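Putative retaining b-glycosidase (Saccharophagus degradans, PDB 5A95) probably hydrolyses mixed-linkage beta-glucans as a retaining family 5 glycoside hydrolase, with a specificity set by its quaternary structure. Local coordinates at residues Q258-E263 / K272-K277. The protein carries 1 engineered substitution. Sequence-based numbering, arbitrary orientation.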
loop_
_atom_site.group_PDB
_atom_site.type_symbol
_atom_site.label_atom_id
_atom_site.label_comp_id
_atom_site.label_asym_id
_atom_site.label_seq_id
_atom_site.Cartn_x
_atom_site.Cartn_y
_atom_site.Cartn_z
ATOM N N GLN A 258 -26.040 -9.385 22.718
ATOM C CA GLN A 258 -27.028 -8.798 21.804
ATOM C C GLN A 258 -26.733 -9.112 20.339
ATOM O O GLN A 258 -27.446 -8.640 19.471
ATOM C CB GLN A 258 -27.173 -7.298 22.023
ATOM C CG GLN A 258 -27.603 -6.956 23.443
ATOM C CD GLN A 258 -27.550 -5.481 23.705
ATOM O OE1 GLN A 258 -26.470 -4.888 23.788
ATOM N NE2 GLN A 258 -28.714 -4.872 23.848
ATOM N N LYS A 259 -25.743 -9.968 20.058
ATOM C CA LYS A 259 -25.539 -10.401 18.683
ATOM C C LYS A 259 -26.722 -11.218 18.154
ATOM O O LYS A 259 -27.218 -10.967 17.062
ATOM C CB LYS A 259 -24.247 -11.195 18.526
ATOM C CG LYS A 259 -22.981 -10.396 18.820
ATOM C CD LYS A 259 -22.790 -9.126 17.975
ATOM C CE LYS A 259 -22.527 -9.394 16.517
ATOM N NZ LYS A 259 -22.160 -8.153 15.779
ATOM N N ALA A 260 -27.144 -12.202 18.931
ATOM C CA ALA A 260 -28.376 -12.931 18.623
ATOM C C ALA A 260 -29.550 -12.150 19.188
ATOM O O ALA A 260 -29.488 -11.687 20.318
ATOM C CB ALA A 260 -28.330 -14.323 19.221
ATOM N N LYS A 261 -30.640 -12.077 18.430
ATOM C CA LYS A 261 -31.786 -11.259 18.781
ATOM C C LYS A 261 -33.075 -12.081 18.681
ATOM O O LYS A 261 -33.945 -11.807 17.851
ATOM C CB LYS A 261 -31.853 -9.995 17.904
ATOM C CG LYS A 261 -30.617 -9.128 18.048
ATOM C CD LYS A 261 -30.626 -7.896 17.162
ATOM C CE LYS A 261 -29.359 -7.069 17.332
ATOM N NZ LYS A 261 -28.148 -7.811 16.891
ATOM N N PRO A 262 -33.219 -13.079 19.570
ATOM C CA PRO A 262 -34.497 -13.808 19.570
ATOM C C PRO A 262 -35.641 -12.917 20.016
ATOM O O PRO A 262 -35.468 -12.061 20.876
ATOM C CB PRO A 262 -34.281 -14.900 20.607
ATOM C CG PRO A 262 -33.238 -14.329 21.532
ATOM C CD PRO A 262 -32.337 -13.504 20.670
ATOM N N GLU A 263 -36.807 -13.158 19.462
ATOM C CA GLU A 263 -37.982 -12.397 19.840
ATOM C C GLU A 263 -38.425 -12.724 21.253
ATOM O O GLU A 263 -38.860 -11.862 21.973
ATOM C CB GLU A 263 -39.092 -12.669 18.836
ATOM C CG GLU A 263 -38.732 -12.135 17.433
ATOM C CD GLU A 263 -39.679 -12.558 16.325
ATOM O OE1 GLU A 263 -40.617 -13.370 16.546
ATOM O OE2 GLU A 263 -39.456 -12.074 15.206
ATOM N N LYS A 272 -30.270 -21.906 19.804
ATOM C CA LYS A 272 -30.496 -22.177 18.406
ATOM C C LYS A 272 -29.803 -21.124 17.517
ATOM O O LYS A 272 -29.146 -21.445 16.541
ATOM C CB LYS A 272 -32.001 -22.244 18.083
ATOM C CG LYS A 272 -32.283 -22.460 16.594
ATOM C CD LYS A 272 -33.575 -23.172 16.235
ATOM C CE LYS A 272 -33.372 -24.192 15.098
ATOM N NZ LYS A 272 -32.310 -23.899 14.071
ATOM N N LEU A 273 -29.980 -19.858 17.865
ATOM C CA LEU A 273 -29.358 -18.803 17.097
ATOM C C LEU A 273 -27.832 -18.879 17.167
ATOM O O LEU A 273 -27.145 -18.675 16.157
ATOM C CB LEU A 273 -29.866 -17.433 17.554
ATOM C CG LEU A 273 -31.277 -17.119 17.103
ATOM C CD1 LEU A 273 -31.844 -15.943 17.856
ATOM C CD2 LEU A 273 -31.303 -16.840 15.621
ATOM N N TRP A 274 -27.296 -19.157 18.347
ATOM C CA TRP A 274 -25.856 -19.332 18.470
ATOM C C TRP A 274 -25.351 -20.501 17.634
ATOM O O TRP A 274 -24.347 -20.391 16.941
ATOM C CB TRP A 274 -25.434 -19.502 19.927
ATOM C CG TRP A 274 -25.620 -18.275 20.767
ATOM C CD1 TRP A 274 -25.676 -16.978 20.340
ATOM C CD2 TRP A 274 -25.744 -18.221 22.202
ATOM N NE1 TRP A 274 -25.876 -16.138 21.406
ATOM C CE2 TRP A 274 -25.912 -16.862 22.564
ATOM C CE3 TRP A 274 -25.798 -19.195 23.205
ATOM C CZ2 TRP A 274 -26.081 -16.462 23.884
ATOM C CZ3 TRP A 274 -25.959 -18.801 24.498
ATOM C CH2 TRP A 274 -26.102 -17.437 24.836
ATOM N N ASP A 275 -26.081 -21.606 17.648
ATOM C CA ASP A 275 -25.622 -22.742 16.878
ATOM C C ASP A 275 -25.669 -22.440 15.381
ATOM O O ASP A 275 -24.761 -22.856 14.641
ATOM C CB ASP A 275 -26.405 -24.004 17.238
ATOM C CG ASP A 275 -25.571 -25.248 17.082
ATOM O OD1 ASP A 275 -24.874 -25.651 18.035
ATOM O OD2 ASP A 275 -25.607 -25.801 15.986
ATOM N N GLU A 276 -26.670 -21.685 14.938
ATOM C CA GLU A 276 -26.806 -21.380 13.527
ATOM C C GLU A 276 -25.639 -20.577 12.978
ATOM O O GLU A 276 -25.136 -20.861 11.895
ATOM C CB GLU A 276 -28.121 -20.607 13.272
ATOM C CG GLU A 276 -29.349 -21.497 13.359
ATOM C CD GLU A 276 -30.664 -20.763 13.178
ATOM O OE1 GLU A 276 -30.670 -19.535 12.979
ATOM O OE2 GLU A 276 -31.705 -21.452 13.218
ATOM N N LYS A 277 -25.241 -19.540 13.706
ATOM C CA LYS A 277 -24.239 -18.630 13.192
ATOM C C LYS A 277 -22.819 -19.048 13.464
ATOM O O LYS A 277 -21.942 -18.776 12.653
ATOM C CB LYS A 277 -24.503 -17.180 13.685
ATOM C CG LYS A 277 -25.620 -16.450 12.926
ATOM C CD LYS A 277 -25.168 -16.058 11.519
ATOM C CE LYS A 277 -26.280 -15.360 10.753
ATOM N NZ LYS A 277 -25.884 -15.029 9.357
HETATM O O HOH W 1 -26.090 -13.213 21.578
#
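The methyl group of Ala260 sits where Leu273 and Trp274 diverge from the helix. Its CB lies 3.8 Å from Leu273 CB and 3.8 Å from Trp274 NE1. It meets the pyrrole side of the indole at an oblique slant. Two residues on, the ring of Pro262 packs against the end of Leu273. Leu273 CD1 comes within 3.6 Å of Pro262 N and also touches CB and CD of that ring. Leu273 holds CG anti to its carbonyl carbon (chi1 -74°), and its CD1 branch reaches the proline.

The direct contacts are apolar, but one water joins the two segments. It accepts from Ala260 N at 3.0 Å and from Trp274 NE1 at 2.9 Å. The water lies at the indole edge, in the ring plane. Both N-H groups, which belong to buried residues, thus find an acceptor, and the water probably helps to fix how the indole is turned.

The loop is also tied to itself. The extended side chain of Lys261 starts away from the helix and runs back along its own loop, where NZ donates to Gln258 O at 2.8 Å, in the carbonyl plane. A weak second bond runs from Lys261 NZ to Lys259 O.

Tyr234 touches both Ala260 and Trp274. Phe270 and Trp278 meet the indole ring, and Tyr312, Arg315 and Ile316 of helix 312-323 also pack on Trp274. Helix 267-279 packs back against the loop that leads to it from strand 250-252, within one beta-alpha unit of the (beta/alpha)8 barrel of family 5 glycoside hydrolases.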